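Local coordinates for extracellular invertase (Aspergillus kawachii, PDB 5XH8), which probably hydrolyses sucrose-type beta-fructofuranosides and, with high transfructosylation activity, transfers fructosyl units to build fructooligosaccharides such as 1-kestose, at residues T179-L184 with N188-T193; G264-T269 with V302-N307. All coordinates share one frame; numbering follows the deposited sequence.

Contact 1 (T179-L184 with N188-T193); sequences TLDSLL and NNTWYT
Asp181, on the helix, reaches across to the chain entering strand 191-199, and both its carboxylate oxygens are occupied. Its CG stands beside the backbone N, opposite the carbonyl carbon (chi1 -66°), which carries the carboxylate over to the Asn189 N-H and the Tyr192 hydroxyl. OD1 accepts the phenol of Tyr192 through its anti lone pair, with Tyr192 OH 2.5 Å from Asp181 OD1; the same hydroxyl also bonds Ser186 OG. OD2 takes the backbone N-H of Asn189 (Asn189 N to Asp181 OD2 3.0 Å), which arrives from above the carboxylate plane, 36° out of it. A water lies 2.8 Å from Asp181 OD2 and itself accepts from Asn188 ND2 at 2.7 Å. Two direct donors therefore fix the carboxylate's rotation and probably favour its charged form. Thr190 OG1 turns elsewhere, to Lys187 O.

Beside the polar network the Tyr192 ring is sandwiched. Leu180 CD1 makes a CH-pi contact 3.9 Å from the Tyr192 ring centroid, almost on the normal, while Thr190 CG2 covers the opposite face nearer the rim.

Tyr192 pairs through its backbone with Phe175 on strand 166-176, and helix 178-184, which joins these two strands, packs Leu180 on Trp225 and Leu184 on Leu222 of strand 219-227.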
loop_
_atom_site.group_PDB
_atom_site.type_symbol
_atom_site.label_atom_id
_atom_site.label_comp_id
_atom_site.label_asym_id
_atom_site.label_seq_id
_atom_site.Cartn_x
_atom_site.Cartn_y
_atom_site.Cartn_z
ATOM N N THR A 179 -12.374 2.055 -29.456
ATOM C CA THR A 179 -11.491 1.151 -30.171
ATOM C C THR A 179 -10.916 0.125 -29.210
ATOM O O THR A 179 -10.960 -1.078 -29.496
ATOM C CB THR A 179 -10.361 1.883 -30.904
ATOM O OG1 THR A 179 -10.928 2.908 -31.712
ATOM C CG2 THR A 179 -9.546 0.941 -31.785
ATOM N N LEU A 180 -10.406 0.591 -28.063
ATOM C CA LEU A 180 -9.995 -0.321 -26.994
ATOM C C LEU A 180 -11.162 -1.178 -26.498
ATOM O O LEU A 180 -10.969 -2.364 -26.239
ATOM C CB LEU A 180 -9.355 0.431 -25.809
ATOM C CG LEU A 180 -8.038 1.175 -26.034
ATOM C CD1 LEU A 180 -7.492 1.705 -24.712
ATOM C CD2 LEU A 180 -6.993 0.291 -26.701
ATOM N N ASP A 181 -12.352 -0.601 -26.350
ATOM C CA ASP A 181 -13.509 -1.401 -25.886
ATOM C C ASP A 181 -13.742 -2.600 -26.828
ATOM O O ASP A 181 -13.875 -3.746 -26.371
ATOM C CB ASP A 181 -14.797 -0.587 -25.806
ATOM C CG ASP A 181 -14.770 0.501 -24.740
ATOM O OD1 ASP A 181 -13.907 0.484 -23.817
ATOM O OD2 ASP A 181 -15.678 1.357 -24.817
ATOM N N SER A 182 -13.755 -2.321 -28.132
ATOM C CA SER A 182 -13.944 -3.361 -29.146
ATOM C C SER A 182 -12.843 -4.418 -29.104
ATOM O O SER A 182 -13.143 -5.614 -29.037
ATOM C CB SER A 182 -14.061 -2.746 -30.542
ATOM O OG SER A 182 -13.837 -3.745 -31.516
ATOM N N LEU A 183 -11.579 -3.994 -29.107
ATOM C CA LEU A 183 -10.461 -4.932 -29.100
ATOM C C LEU A 183 -10.372 -5.799 -27.834
ATOM O O LEU A 183 -9.936 -6.961 -27.908
ATOM C CB LEU A 183 -9.134 -4.197 -29.249
ATOM C CG LEU A 183 -8.695 -3.715 -30.625
ATOM C CD1 LEU A 183 -7.478 -2.819 -30.450
ATOM C CD2 LEU A 183 -8.356 -4.877 -31.553
ATOM N N LEU A 184 -10.769 -5.236 -26.685
ATOM C CA LEU A 184 -10.652 -5.922 -25.385
ATOM C C LEU A 184 -11.973 -6.502 -24.869
ATOM O O LEU A 184 -12.014 -7.051 -23.781
ATOM C CB LEU A 184 -10.093 -4.945 -24.348
ATOM C CG LEU A 184 -8.667 -4.460 -24.652
ATOM C CD1 LEU A 184 -8.338 -3.212 -23.852
ATOM C CD2 LEU A 184 -7.650 -5.560 -24.385
ATOM N N ASN A 188 -18.941 -1.010 -22.741
ATOM C CA ASN A 188 -18.928 0.253 -23.481
ATOM C C ASN A 188 -18.663 1.416 -22.547
ATOM O O ASN A 188 -19.304 1.519 -21.514
ATOM C CB ASN A 188 -20.270 0.524 -24.183
ATOM C CG ASN A 188 -20.538 -0.427 -25.322
ATOM O OD1 ASN A 188 -21.641 -0.953 -25.449
ATOM N ND2 ASN A 188 -19.523 -0.675 -26.152
ATOM N N ASN A 189 -17.753 2.300 -22.940
ATOM C CA ASN A 189 -17.416 3.490 -22.137
ATOM C C ASN A 189 -16.757 3.148 -20.810
ATOM O O ASN A 189 -16.879 3.891 -19.839
ATOM C CB ASN A 189 -18.639 4.386 -21.937
ATOM C CG ASN A 189 -19.319 4.704 -23.254
ATOM O OD1 ASN A 189 -18.658 4.824 -24.290
ATOM N ND2 ASN A 189 -20.628 4.810 -23.228
ATOM N N THR A 190 -16.047 2.021 -20.825
ATOM C CA THR A 190 -15.101 1.649 -19.803
ATOM C C THR A 190 -14.060 2.780 -19.658
ATOM O O THR A 190 -13.608 3.354 -20.633
ATOM C CB THR A 190 -14.403 0.308 -20.169
ATOM O OG1 THR A 190 -15.319 -0.788 -19.951
ATOM C CG2 THR A 190 -13.144 0.067 -19.362
ATOM N N TRP A 191 -13.654 3.028 -18.427
ATOM C CA TRP A 191 -12.578 3.971 -18.135
ATOM C C TRP A 191 -11.304 3.170 -18.113
ATOM O O TRP A 191 -11.228 2.143 -17.430
ATOM C CB TRP A 191 -12.814 4.688 -16.804
ATOM C CG TRP A 191 -13.760 5.846 -16.932
ATOM C CD1 TRP A 191 -15.100 5.886 -16.578
ATOM C CD2 TRP A 191 -13.440 7.149 -17.416
ATOM N NE1 TRP A 191 -15.611 7.131 -16.833
ATOM C CE2 TRP A 191 -14.621 7.927 -17.346
ATOM C CE3 TRP A 191 -12.262 7.745 -17.892
ATOM C CZ2 TRP A 191 -14.666 9.260 -17.756
ATOM C CZ3 TRP A 191 -12.311 9.077 -18.295
ATOM C CH2 TRP A 191 -13.502 9.813 -18.232
ATOM N N TYR A 192 -10.339 3.604 -18.923
ATOM C CA TYR A 192 -8.965 3.128 -18.908
ATOM C C TYR A 192 -8.092 4.100 -18.118
ATOM O O TYR A 192 -8.436 5.269 -17.985
ATOM C CB TYR A 192 -8.415 2.991 -20.338
ATOM C CG TYR A 192 -9.264 2.031 -21.146
ATOM C CD1 TYR A 192 -9.079 0.646 -21.042
ATOM C CD2 TYR A 192 -10.298 2.500 -21.940
ATOM C CE1 TYR A 192 -9.881 -0.236 -21.749
ATOM C CE2 TYR A 192 -11.107 1.626 -22.652
ATOM C CZ TYR A 192 -10.899 0.262 -22.557
ATOM O OH TYR A 192 -11.723 -0.602 -23.241
ATOM N N THR A 193 -6.971 3.589 -17.624
ATOM C CA THR A 193 -5.925 4.399 -17.035
ATOM C C THR A 193 -4.606 3.948 -17.593
ATOM O O THR A 193 -4.324 2.754 -17.617
ATOM C CB THR A 193 -5.902 4.257 -15.493
ATOM O OG1 THR A 193 -7.142 4.746 -14.952
ATOM C CG2 THR A 193 -4.768 5.049 -14.911
HETATM O O HOH W 1 -14.143 3.337 -23.211
HETATM O O HOH W 2 -15.663 4.742 -25.053
HETATM O O HOH W 3 -17.696 1.256 -26.686
#

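Contact 2 (G264-T269 with V302-N307); sequences GQIFTT and VSFNPN
Phe304 pushes its ring against Ile266 and Thr268, with its far rim overlapping the branch methyls of both. The two segments belong to one blade of the five-bladed beta-propeller of glycoside hydrolase family 32. Strands 265-274 and 302-311 both pair antiparallel with strand 286-298, and the sheet curls so that 302-306 comes over against 264-269; the two meet through side chains. Ile266 and Phe304 form the nearest pair of the two backbones, with CA atoms 8.7 Å apart.

With CG anti to the backbone N (chi1 173°), Phe304 sends its ring out toward strand 265-274. Its CE1 corner does most of the work on the Ile266 side. Ile266 CG2 lies 4.0 Å from Phe304 CE1, and the two side chains run alongside each other, pointing opposite ways. On the Thr268 side the methyl approaches obliquely, with Thr268 CG2 3.9 Å from Phe304 CE2 and equally near CZ.

Thr268 thus divides its branches between two tasks. The methyl meets the ring, while OG1, set anti to the backbone N, bonds Asn251 O of the adjoining strand 250-255 and also Gln206 NE2. All three touching residues are buried.

Aromatic neighbours come from the preceding blade: Trp226 of strand 219-227 meets Phe304 edge-to-face, and Trp225 meets it with the ring planes at about 35°. Phe304 thereby helps fill the seam between two blades. Its side chain is about 12 Å from a bound glycerol, too far to touch it. One polar atom does approach the ring edge from within the contact: the backbone oxygen Ile266 O sits in the ring plane, 3.8 Å from Phe304 CE1, and so meets a C-H edge.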
loop_
_atom_site.group_PDB
_atom_site.type_symbol
_atom_site.label_atom_id
_atom_site.label_comp_id
_atom_site.label_asym_id
_atom_site.label_seq_id
_atom_site.Cartn_x
_atom_site.Cartn_y
_atom_site.Cartn_z
ATOM N N GLY A 264 -11.623 8.217 -33.461
ATOM C CA GLY A 264 -10.569 8.740 -34.302
ATOM C C GLY A 264 -9.279 7.990 -34.129
ATOM O O GLY A 264 -9.197 7.032 -33.374
ATOM N N GLN A 265 -8.266 8.462 -34.841
ATOM C CA GLN A 265 -6.875 8.028 -34.680
ATOM C C GLN A 265 -6.330 8.300 -33.284
ATOM O O GLN A 265 -6.536 9.379 -32.766
ATOM C CB GLN A 265 -5.981 8.808 -35.628
ATOM C CG GLN A 265 -5.329 7.987 -36.692
ATOM C CD GLN A 265 -4.640 8.902 -37.654
ATOM O OE1 GLN A 265 -3.445 9.168 -37.546
ATOM N NE2 GLN A 265 -5.420 9.481 -38.529
ATOM N N ILE A 266 -5.544 7.363 -32.764
ATOM C CA ILE A 266 -5.092 7.391 -31.371
ATOM C C ILE A 266 -3.686 8.007 -31.265
ATOM O O ILE A 266 -2.748 7.633 -31.986
ATOM C CB ILE A 266 -5.157 5.984 -30.745
ATOM C CG1 ILE A 266 -6.619 5.574 -30.564
ATOM C CG2 ILE A 266 -4.445 5.934 -29.388
ATOM C CD1 ILE A 266 -6.824 4.088 -30.295
ATOM N N PHE A 267 -3.564 8.958 -30.353
ATOM C CA PHE A 267 -2.307 9.664 -30.086
ATOM C C PHE A 267 -2.007 9.609 -28.588
ATOM O O PHE A 267 -2.928 9.468 -27.772
ATOM C CB PHE A 267 -2.446 11.134 -30.465
ATOM C CG PHE A 267 -2.491 11.407 -31.949
ATOM C CD1 PHE A 267 -3.682 11.274 -32.666
ATOM C CD2 PHE A 267 -1.361 11.875 -32.614
ATOM C CE1 PHE A 267 -3.732 11.573 -34.032
ATOM C CE2 PHE A 267 -1.404 12.170 -33.979
ATOM C CZ PHE A 267 -2.588 12.012 -34.685
ATOM N N THR A 268 -0.733 9.748 -28.238
ATOM C CA THR A 268 -0.331 9.968 -26.848
ATOM C C THR A 268 0.647 11.141 -26.802
ATOM O O THR A 268 1.395 11.356 -27.772
ATOM C CB THR A 268 0.293 8.699 -26.218
ATOM O OG1 THR A 268 0.674 8.944 -24.848
ATOM C CG2 THR A 268 1.510 8.209 -27.018
ATOM N N THR A 269 0.611 11.918 -25.721
ATOM C CA THR A 269 1.722 12.839 -25.394
ATOM C C THR A 269 2.463 12.319 -24.158
ATOM O O THR A 269 1.841 11.768 -23.241
ATOM C CB THR A 269 1.292 14.309 -25.240
ATOM O OG1 THR A 269 0.373 14.469 -24.151
ATOM C CG2 THR A 269 0.624 14.812 -26.526
ATOM N N VAL A 302 -3.136 -6.111 -25.937
ATOM C CA VAL A 302 -3.225 -4.922 -26.765
ATOM C C VAL A 302 -1.874 -4.183 -26.833
ATOM O O VAL A 302 -1.066 -4.213 -25.900
ATOM C CB VAL A 302 -4.394 -4.024 -26.302
ATOM C CG1 VAL A 302 -4.032 -3.250 -25.035
ATOM C CG2 VAL A 302 -4.830 -3.088 -27.404
ATOM N N SER A 303 -1.638 -3.548 -27.969
ATOM C CA SER A 303 -0.374 -2.918 -28.285
ATOM C C SER A 303 -0.596 -1.603 -29.040
ATOM O O SER A 303 -1.426 -1.555 -29.950
ATOM C CB SER A 303 0.421 -3.866 -29.166
ATOM O OG SER A 303 1.773 -3.745 -28.862
ATOM N N PHE A 304 0.153 -0.562 -28.664
ATOM C CA PHE A 304 0.175 0.717 -29.366
ATOM C C PHE A 304 1.442 0.724 -30.209
ATOM O O PHE A 304 2.525 0.539 -29.688
ATOM C CB PHE A 304 0.194 1.863 -28.345
ATOM C CG PHE A 304 0.373 3.233 -28.941
ATOM C CD1 PHE A 304 -0.690 3.895 -29.523
ATOM C CD2 PHE A 304 1.597 3.877 -28.860
ATOM C CE1 PHE A 304 -0.529 5.175 -30.059
ATOM C CE2 PHE A 304 1.766 5.153 -29.382
ATOM C CZ PHE A 304 0.694 5.807 -29.990
ATOM N N ASN A 305 1.299 0.916 -31.515
ATOM C CA ASN A 305 2.423 0.769 -32.466
ATOM C C ASN A 305 2.633 2.120 -33.141
ATOM O O ASN A 305 1.831 2.514 -33.995
ATOM C CB ASN A 305 2.104 -0.331 -33.483
ATOM C CG ASN A 305 1.699 -1.633 -32.806
ATOM O OD1 ASN A 305 2.528 -2.294 -32.208
ATOM N ND2 ASN A 305 0.409 -1.963 -32.838
ATOM N N PRO A 306 3.664 2.862 -32.717
ATOM C CA PRO A 306 3.914 4.188 -33.283
ATOM C C PRO A 306 4.120 4.206 -34.808
ATOM O O PRO A 306 4.918 3.417 -35.328
ATOM C CB PRO A 306 5.215 4.618 -32.601
ATOM C CG PRO A 306 5.243 3.871 -31.323
ATOM C CD PRO A 306 4.611 2.546 -31.632
ATOM N N ASN A 307 3.453 5.128 -35.501
ATOM C CA ASN A 307 3.702 5.333 -36.941
ATOM C C ASN A 307 4.275 6.699 -37.313
ATOM O O ASN A 307 4.724 6.876 -38.445
ATOM C CB ASN A 307 2.452 5.029 -37.769
ATOM C CG ASN A 307 1.218 5.698 -37.230
ATOM O OD1 ASN A 307 1.265 6.828 -36.721
ATOM N ND2 ASN A 307 0.103 4.994 -37.310
#

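From the N terminus, contact 1 comes first: helix 178-184 leaves the end of strand 166-176, and a three-residue turn later the chain meets it again on the way into strand 191-199. That short loop is complete before contact 2 opens at 264. Contact 2 closes a longer one, running through strand 286-298 and back with strand 302-311. The two loops follow in series, neither nesting nor crossing. Contacts 1 and 2 nevertheless meet in space, their centres about 14 Å apart. Val302 packs against Leu180, Leu183 and Leu184 of the helix, and Thr179 CB lies 4.2 Å from Ile266 CD1, joining helix 178-184 to strands 265-274 and 302-311 of the following blade.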